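Local coordinates for periplasmic binding protein/LacI transcriptional regulator (Burkholderia graminis C4D1M, PDB 5HQJ) that binds D-arabinose in the cleft between its two lobes and probably serves as the sugar-binding component of an ABC transporter, at residues Ala105-Ser117 against Lys121-Glu133. Residues are numbered along the deposited sequence; the frame is centred on the assembly and turned at random.
Sequences AEQSGIKVLTYDS and KSGRSMYIGTNNE. With 64K (alpha-D-arabinopyranose), chain B.
Thr114 and Tyr115 pair in parallel with Tyr127 and Ile128, joining neighbouring strands of the first lobe's parallel sheet in a type I periplasmic binding protein fold. Four backbone bonds run the length of the seam: Ser125 N to Val112 O (2.8 Å), Thr114 N to Met126 O, Ile128 N to Thr114 O and Asp116 N to Ile128 O (2.9 Å). Packing is tight along this buried part. Leu113 sets CB against the carbonyl of selenomethionine Met126 and its CD1 against Ile128 CD1 (4.1 Å). On the face that carries Thr114 and Tyr127, Thr114 OG1 lies at the edge of the Tyr127 ring, in its plane, with CB of that tyrosine 3.6 Å away, while the aliphatic part of Arg124 crosses Thr114 at about a right angle; Asp118 takes both the threonine hydroxyl and the guanidinium. A chi1 of 164° swings the Tyr127 ring forward beside the Asp116 backbone, where its OH donates in plane to a lone pair of Thr130 O (2.7 Å). The opposite end is looser: poorly ordered, exposed Glu106 meets the Ser122–Gly123 loop largely through a water lying 2.8 Å from both Glu106 OE1 and Ser122 O. At the cleft, Asp116 accepts arabinose O2 on OD1 and O1 on OD2, each at 2.6 Å, and Ser91 also bonds OD2. Pairing of its N with Ile128 O fixes Asp116 just past the strand, where its two carboxylate oxygens match adjacent sugar hydroxyls.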
ATOM      1  N   ALA A 105     -21.132 -10.502   7.755  1.00 46.84           N
ATOM      2  CA  ALA A 105     -20.476 -10.155   9.014  1.00 39.33           C
ATOM      3  C   ALA A 105     -21.180  -8.987   9.692  1.00 39.06           C
ATOM      4  O   ALA A 105     -21.450  -9.009  10.880  1.00 39.51           O
ATOM      5  CB  ALA A 105     -19.001  -9.812   8.762  1.00 36.87           C
ATOM      6  N   GLU A 106     -21.446  -7.956   8.913  1.00 38.35           N
ATOM      7  CA  GLU A 106     -22.193  -6.798   9.374  1.00 38.21           C
ATOM      8  C   GLU A 106     -23.641  -7.131   9.839  1.00 40.75           C
ATOM      9  O   GLU A 106     -24.132  -6.515  10.788  1.00 40.91           O
ATOM     10  CB  GLU A 106     -22.212  -5.777   8.245  1.00 44.45           C
ATOM     11  CG  GLU A 106     -22.627  -4.383   8.634  1.00 76.01           C
ATOM     12  CD  GLU A 106     -22.794  -3.497   7.418  1.00107.84           C
ATOM     13  OE1 GLU A 106     -22.416  -3.940   6.310  1.00106.52           O
ATOM     14  OE2 GLU A 106     -23.308  -2.370   7.566  1.00128.08           O
ATOM     15  N   GLN A 107     -24.312  -8.095   9.191  1.00 44.58           N
ATOM     16  CA  GLN A 107     -25.671  -8.506   9.598  1.00 47.90           C
ATOM     17  C   GLN A 107     -25.624  -9.442  10.790  1.00 57.17           C
ATOM     18  O   GLN A 107     -26.661  -9.917  11.260  1.00 61.58           O
ATOM     19  CB  GLN A 107     -26.432  -9.228   8.475  1.00 59.42           C
ATOM     20  CG  GLN A 107     -26.114  -8.778   7.085  1.00 60.93           C
ATOM     21  CD  GLN A 107     -26.790  -9.608   6.007  1.00 74.15           C
ATOM     22  OE1 GLN A 107     -27.498 -10.581   6.293  1.00 74.56           O
ATOM     23  NE2 GLN A 107     -26.560  -9.232   4.750  1.00 73.22           N
ATOM     24  N   SER A 108     -24.416  -9.755  11.233  1.00 44.89           N
ATOM     25  CA  SER A 108     -24.220 -10.533  12.444  1.00 45.92           C
ATOM     26  C   SER A 108     -23.810  -9.614  13.577  1.00 44.08           C
ATOM     27  O   SER A 108     -23.478 -10.069  14.671  1.00 50.41           O
ATOM     28  CB  SER A 108     -23.167 -11.608  12.220  1.00 45.10           C
ATOM     29  OG  SER A 108     -23.533 -12.409  11.110  1.00 46.49           O
ATOM     30  N   GLY A 109     -23.828  -8.312  13.298  1.00 49.27           N
ATOM     31  CA  GLY A 109     -23.417  -7.305  14.260  1.00 42.81           C
ATOM     32  C   GLY A 109     -21.933  -6.952  14.273  1.00 38.96           C
ATOM     33  O   GLY A 109     -21.536  -6.074  15.027  1.00 48.22           O
ATOM     34  N   ILE A 110     -21.120  -7.626  13.458  1.00 37.82           N
ATOM     35  CA  ILE A 110     -19.668  -7.381  13.438  1.00 35.44           C
ATOM     36  C   ILE A 110     -19.409  -6.055  12.760  1.00 36.35           C
ATOM     37  O   ILE A 110     -19.975  -5.773  11.685  1.00 34.00           O
ATOM     38  CB  ILE A 110     -18.884  -8.505  12.700  1.00 40.68           C
ATOM     39  CG1 ILE A 110     -19.159  -9.853  13.368  1.00 41.78           C
ATOM     40  CG2 ILE A 110     -17.367  -8.225  12.690  1.00 32.97           C
ATOM     41  CD1 ILE A 110     -18.473 -11.034  12.727  1.00 43.86           C
ATOM     42  N   LYS A 111     -18.566  -5.238  13.386  1.00 31.68           N
ATOM     43  CA  LYS A 111     -18.176  -3.963  12.793  1.00 33.17           C
ATOM     44  C   LYS A 111     -17.047  -4.215  11.827  1.00 33.82           C
ATOM     45  O   LYS A 111     -16.112  -4.957  12.143  1.00 27.90           O
ATOM     46  CB  LYS A 111     -17.749  -2.967  13.854  1.00 33.36           C
ATOM     47  CG  LYS A 111     -18.718  -2.847  14.996  1.00 32.75           C
ATOM     48  CD  LYS A 111     -20.075  -2.363  14.513  1.00 41.34           C
ATOM     49  CE  LYS A 111     -21.102  -2.388  15.618  1.00 49.86           C
ATOM     50  NZ  LYS A 111     -22.460  -2.648  15.076  1.00 52.65           N
ATOM     51  N   VAL A 112     -17.146  -3.615  10.646  1.00 27.88           N
ATOM     52  CA  VAL A 112     -16.199  -3.899   9.592  1.00 26.93           C
ATOM     53  C   VAL A 112     -15.716  -2.598   8.977  1.00 25.10           C
ATOM     54  O   VAL A 112     -16.516  -1.737   8.632  1.00 29.15           O
ATOM     55  CB  VAL A 112     -16.820  -4.803   8.513  1.00 28.72           C
ATOM     56  CG1 VAL A 112     -15.835  -5.053   7.394  1.00 29.72           C
ATOM     57  CG2 VAL A 112     -17.264  -6.134   9.133  1.00 35.58           C
ATOM     58  N   LEU A 113     -14.405  -2.479   8.837  1.00 23.38           N
ATOM     59  CA  LEU A 113     -13.840  -1.375   8.102  1.00 24.37           C
ATOM     60  C   LEU A 113     -12.630  -1.830   7.305  1.00 22.21           C
ATOM     61  O   LEU A 113     -12.088  -2.935   7.514  1.00 21.40           O
ATOM     62  CB  LEU A 113     -13.468  -0.232   9.055  1.00 23.89           C
ATOM     63  CG  LEU A 113     -12.360  -0.423  10.107  1.00 23.91           C
ATOM     64  CD1 LEU A 113     -10.951  -0.293   9.514  1.00 26.70           C
ATOM     65  CD2 LEU A 113     -12.518   0.589  11.262  1.00 19.24           C
ATOM     66  N   THR A 114     -12.212  -0.983   6.376  1.00 20.05           N
ATOM     67  CA  THR A 114     -11.013  -1.264   5.591  1.00 19.90           C
ATOM     68  C   THR A 114      -9.909  -0.276   5.892  1.00 22.50           C
ATOM     69  O   THR A 114     -10.179   0.810   6.423  1.00 17.71           O
ATOM     70  CB  THR A 114     -11.329  -1.249   4.095  1.00 20.28           C
ATOM     71  OG1 THR A 114     -11.925   0.005   3.731  1.00 22.78           O
ATOM     72  CG2 THR A 114     -12.290  -2.378   3.781  1.00 22.39           C
ATOM     73  N   TYR A 115      -8.676  -0.686   5.578  1.00 18.10           N
ATOM     74  CA  TYR A 115      -7.487   0.180   5.709  1.00 14.87           C
ATOM     75  C   TYR A 115      -6.543  -0.180   4.561  1.00 18.46           C
ATOM     76  O   TYR A 115      -6.581  -1.303   4.049  1.00 16.45           O
ATOM     77  CB  TYR A 115      -6.820   0.036   7.108  1.00 13.84           C
ATOM     78  CG  TYR A 115      -6.061  -1.245   7.276  1.00 14.27           C
ATOM     79  CD1 TYR A 115      -6.741  -2.434   7.537  1.00 20.07           C
ATOM     80  CD2 TYR A 115      -4.691  -1.300   7.099  1.00 13.38           C
ATOM     81  CE1 TYR A 115      -6.076  -3.630   7.640  1.00 19.67           C
ATOM     82  CE2 TYR A 115      -4.003  -2.509   7.198  1.00 19.70           C
ATOM     83  CZ  TYR A 115      -4.715  -3.667   7.470  1.00 19.71           C
ATOM     84  OH  TYR A 115      -4.083  -4.875   7.562  1.00 19.31           O
ATOM     85  N   ASP A 116      -5.763   0.811   4.125  1.00 19.27           N
ATOM     86  CA  ASP A 116      -4.731   0.662   3.102  1.00 13.85           C
ATOM     87  C   ASP A 116      -5.269   0.441   1.694  1.00 16.79           C
ATOM     88  O   ASP A 116      -4.926   1.197   0.788  1.00 24.05           O
ATOM     89  CB  ASP A 116      -3.785  -0.491   3.489  1.00 16.95           C
ATOM     90  CG  ASP A 116      -2.779  -0.779   2.422  1.00 22.44           C
ATOM     91  OD1 ASP A 116      -2.082   0.162   1.972  1.00 22.69           O
ATOM     92  OD2 ASP A 116      -2.728  -1.942   2.018  1.00 18.32           O
ATOM     93  N   SER A 117      -6.059  -0.624   1.530  1.00 19.85           N
ATOM     94  CA  SER A 117      -6.672  -0.967   0.242  1.00 24.51           C
ATOM     95  C   SER A 117      -8.158  -1.296   0.433  1.00 19.51           C
ATOM     96  O   SER A 117      -8.558  -2.272   1.083  1.00 22.58           O
ATOM     97  CB  SER A 117      -5.957  -2.132  -0.451  1.00 22.18           C
ATOM     98  OG  SER A 117      -6.140  -2.015  -1.881  1.00 25.00           O
ATOM     99  N   LYS A 121     -17.730  -1.314  -2.037  1.00 38.44           N
ATOM    100  CA  LYS A 121     -19.106  -1.803  -2.086  1.00 43.50           C
ATOM    101  C   LYS A 121     -19.389  -2.944  -1.096  1.00 44.37           C
ATOM    102  O   LYS A 121     -20.446  -3.578  -1.150  1.00 43.06           O
ATOM    103  CB  LYS A 121     -19.436  -2.259  -3.509  1.00 62.13           C
ATOM    104  CG  LYS A 121     -19.316  -1.157  -4.556  1.00 60.87           C
ATOM    105  CD  LYS A 121     -20.403  -0.115  -4.377  1.00 69.13           C
ATOM    106  CE  LYS A 121     -20.516   0.794  -5.594  1.00 80.64           C
ATOM    107  NZ  LYS A 121     -19.428   1.807  -5.651  1.00 96.98           N
ATOM    108  N   SER A 122     -18.452  -3.194  -0.189  1.00 31.85           N
ATOM    109  CA  SER A 122     -18.603  -4.225   0.845  1.00 43.83           C
ATOM    110  C   SER A 122     -19.531  -3.832   2.001  1.00 42.91           C
ATOM    111  O   SER A 122     -19.899  -4.673   2.835  1.00 43.13           O
ATOM    112  CB  SER A 122     -17.235  -4.571   1.424  1.00 34.23           C
ATOM    113  OG  SER A 122     -16.615  -3.408   1.960  1.00 33.02           O
ATOM    114  N   GLY A 123     -19.896  -2.559   2.058  1.00 35.90           N
ATOM    115  CA  GLY A 123     -20.714  -2.058   3.148  1.00 34.30           C
ATOM    116  C   GLY A 123     -19.893  -1.705   4.366  1.00 32.56           C
ATOM    117  O   GLY A 123     -20.430  -1.430   5.442  1.00 30.69           O
ATOM    118  N   ARG A 124     -18.576  -1.719   4.203  1.00 33.82           N
ATOM    119  CA  ARG A 124     -17.677  -1.381   5.307  1.00 30.16           C
ATOM    120  C   ARG A 124     -18.023   0.020   5.805  1.00 28.45           C
ATOM    121  O   ARG A 124     -18.497   0.858   5.038  1.00 32.86           O
ATOM    122  CB  ARG A 124     -16.210  -1.485   4.871  1.00 26.54           C
ATOM    123  CG  ARG A 124     -15.618  -0.267   4.172  1.00 24.35           C
ATOM    124  CD  ARG A 124     -16.255   0.074   2.815  1.00 25.62           C
ATOM    125  NE  ARG A 124     -15.518   1.184   2.218  1.00 27.04           N
ATOM    126  CZ  ARG A 124     -15.721   2.473   2.494  1.00 27.09           C
ATOM    127  NH1 ARG A 124     -16.676   2.853   3.344  1.00 30.30           N
ATOM    128  NH2 ARG A 124     -14.965   3.396   1.911  1.00 27.23           N
ATOM    129  N   SER A 125     -17.805   0.246   7.093  1.00 25.33           N
ATOM    130  CA  SER A 125     -18.180   1.499   7.745  1.00 24.58           C
ATOM    131  C   SER A 125     -17.370   2.661   7.204  1.00 31.19           C
ATOM    132  O   SER A 125     -17.855   3.778   7.074  1.00 29.08           O
ATOM    133  CB  SER A 125     -17.987   1.401   9.263  1.00 24.30           C
ATOM    134  OG  SER A 125     -16.624   1.205   9.632  1.00 24.45           O
HETATM  135  N   MSE A 126     -16.114   2.386   6.904  1.00 24.42           N
HETATM  136  CA  MSE A 126     -15.183   3.440   6.577  1.00 22.44           C
HETATM  137  C   MSE A 126     -13.870   2.856   6.078  1.00 25.19           C
HETATM  138  O   MSE A 126     -13.574   1.684   6.319  1.00 23.27           O
HETATM  139  CB  MSE A 126     -14.933   4.331   7.793  1.00 24.28           C
HETATM  140  CG  MSE A 126     -14.241   3.629   8.919  1.00 17.71           C
HETATM  141 SE   MSE A 126     -14.055   4.708  10.544  1.00 34.97          SE
HETATM  142  CE  MSE A 126     -12.481   5.749  10.027  1.00 24.41           C
ATOM    143  N   TYR A 127     -13.123   3.703   5.370  1.00 21.21           N
ATOM    144  CA  TYR A 127     -11.779   3.434   4.874  1.00 16.34           C
ATOM    145  C   TYR A 127     -10.752   4.342   5.520  1.00 18.64           C
ATOM    146  O   TYR A 127     -10.911   5.577   5.543  1.00 21.81           O
ATOM    147  CB  TYR A 127     -11.750   3.607   3.348  1.00 17.18           C
ATOM    148  CG  TYR A 127     -10.350   3.724   2.745  1.00 18.28           C
ATOM    149  CD1 TYR A 127      -9.561   2.609   2.555  1.00 25.04           C
ATOM    150  CD2 TYR A 127      -9.837   4.952   2.353  1.00 21.95           C
ATOM    151  CE1 TYR A 127      -8.298   2.726   2.008  1.00 16.31           C
ATOM    152  CE2 TYR A 127      -8.581   5.069   1.820  1.00 18.36           C
ATOM    153  CZ  TYR A 127      -7.813   3.944   1.637  1.00 21.42           C
ATOM    154  OH  TYR A 127      -6.554   4.051   1.086  1.00 19.05           O
ATOM    155  N   ILE A 128      -9.709   3.721   6.039  1.00 16.34           N
ATOM    156  CA  ILE A 128      -8.572   4.419   6.569  1.00 17.55           C
ATOM    157  C   ILE A 128      -7.346   4.177   5.698  1.00 20.78           C
ATOM    158  O   ILE A 128      -6.809   3.068   5.655  1.00 16.93           O
ATOM    159  CB  ILE A 128      -8.260   3.948   7.999  1.00 18.15           C
ATOM    160  CG1 ILE A 128      -9.502   4.135   8.880  1.00 17.16           C
ATOM    161  CG2 ILE A 128      -7.025   4.650   8.567  1.00 19.22           C
ATOM    162  CD1 ILE A 128      -9.394   3.428  10.219  1.00 20.08           C
ATOM    163  N   GLY A 129      -6.858   5.206   5.032  1.00 18.35           N
ATOM    164  CA  GLY A 129      -5.670   5.004   4.237  1.00 21.34           C
ATOM    165  C   GLY A 129      -5.238   6.194   3.413  1.00 19.98           C
ATOM    166  O   GLY A 129      -5.704   7.328   3.598  1.00 14.60           O
ATOM    167  N   THR A 130      -4.311   5.916   2.508  1.00 18.11           N
ATOM    168  CA  THR A 130      -3.772   6.907   1.593  1.00 17.91           C
ATOM    169  C   THR A 130      -4.819   7.294   0.563  1.00 10.43           C
ATOM    170  O   THR A 130      -5.693   6.496   0.203  1.00 15.47           O
ATOM    171  CB  THR A 130      -2.514   6.336   0.897  1.00 15.73           C
ATOM    172  OG1 THR A 130      -1.602   6.009   1.932  1.00 13.19           O
ATOM    173  CG2 THR A 130      -1.903   7.308  -0.044  1.00 14.88           C
ATOM    174  N   ASN A 131      -4.722   8.541   0.095  1.00 14.26           N
ATOM    175  CA  ASN A 131      -5.447   8.972  -1.100  1.00 16.95           C
ATOM    176  C   ASN A 131      -4.586   8.571  -2.263  1.00 19.38           C
ATOM    177  O   ASN A 131      -3.633   9.259  -2.602  1.00 15.36           O
ATOM    178  CB  ASN A 131      -5.696  10.474  -1.113  1.00 26.52           C
ATOM    179  CG  ASN A 131      -6.499  10.923  -2.323  1.00 41.65           C
ATOM    180  OD1 ASN A 131      -6.593  10.208  -3.336  1.00 20.87           O
ATOM    181  ND2 ASN A 131      -7.086  12.111  -2.225  1.00 56.02           N
ATOM    182  N   ASN A 132      -4.880   7.413  -2.810  1.00 13.36           N
ATOM    183  CA  ASN A 132      -3.895   6.767  -3.669  1.00 10.39           C
ATOM    184  C   ASN A 132      -3.817   7.401  -5.033  1.00 15.09           C
ATOM    185  O   ASN A 132      -2.726   7.546  -5.576  1.00 11.01           O
ATOM    186  CB  ASN A 132      -4.196   5.292  -3.740  1.00 11.24           C
ATOM    187  CG  ASN A 132      -3.787   4.585  -2.480  1.00 14.40           C
ATOM    188  OD1 ASN A 132      -2.594   4.406  -2.211  1.00 10.65           O
ATOM    189  ND2 ASN A 132      -4.768   4.186  -1.682  1.00 15.24           N
ATOM    190  N   GLU A 133      -4.932   7.883  -5.563  1.00 14.14           N
ATOM    191  CA  GLU A 133      -4.829   8.602  -6.830  1.00 15.14           C
ATOM    192  C   GLU A 133      -4.018   9.884  -6.603  1.00 14.34           C
ATOM    193  O   GLU A 133      -3.143  10.206  -7.403  1.00 16.33           O
ATOM    194  CB  GLU A 133      -6.201   8.914  -7.443  1.00 16.36           C
ATOM    195  CG  GLU A 133      -6.069   9.543  -8.826  1.00 36.82           C
ATOM    196  CD  GLU A 133      -7.358   9.533  -9.627  1.00 87.63           C
ATOM    197  OE1 GLU A 133      -8.254   8.716  -9.324  1.00 98.45           O
ATOM    198  OE2 GLU A 133      -7.467  10.341 -10.573  1.00117.06           O
TER
HETATM  199  O2  64K B 401      -0.169   0.279   0.186  1.00 16.25           O
HETATM  200  C2  64K B 401       0.461  -0.890  -0.440  1.00 23.94           C
HETATM  201  C3  64K B 401       1.932  -0.788  -0.196  1.00 16.72           C
HETATM  202  O3  64K B 401       2.466   0.197  -1.053  1.00 17.68           O
HETATM  203  C4  64K B 401       2.661  -2.084  -0.535  1.00 25.40           C
HETATM  204  O4  64K B 401       2.656  -2.350  -1.950  1.00 27.04           O
HETATM  205  C5  64K B 401       2.005  -3.209   0.128  1.00 16.43           C
HETATM  206  O5  64K B 401       0.650  -3.322  -0.373  1.00 16.05           O
HETATM  207  C1  64K B 401      -0.087  -2.149   0.171  1.00 22.94           C
HETATM  208  O1  64K B 401      -1.411  -2.267  -0.181  1.00 12.46           O
HETATM  209  O   HOH W   1     -19.825  -4.849   5.594  1.00 42.19           O
HETATM  210  O   HOH W   2      -3.337   3.259   1.274  1.00 14.97           O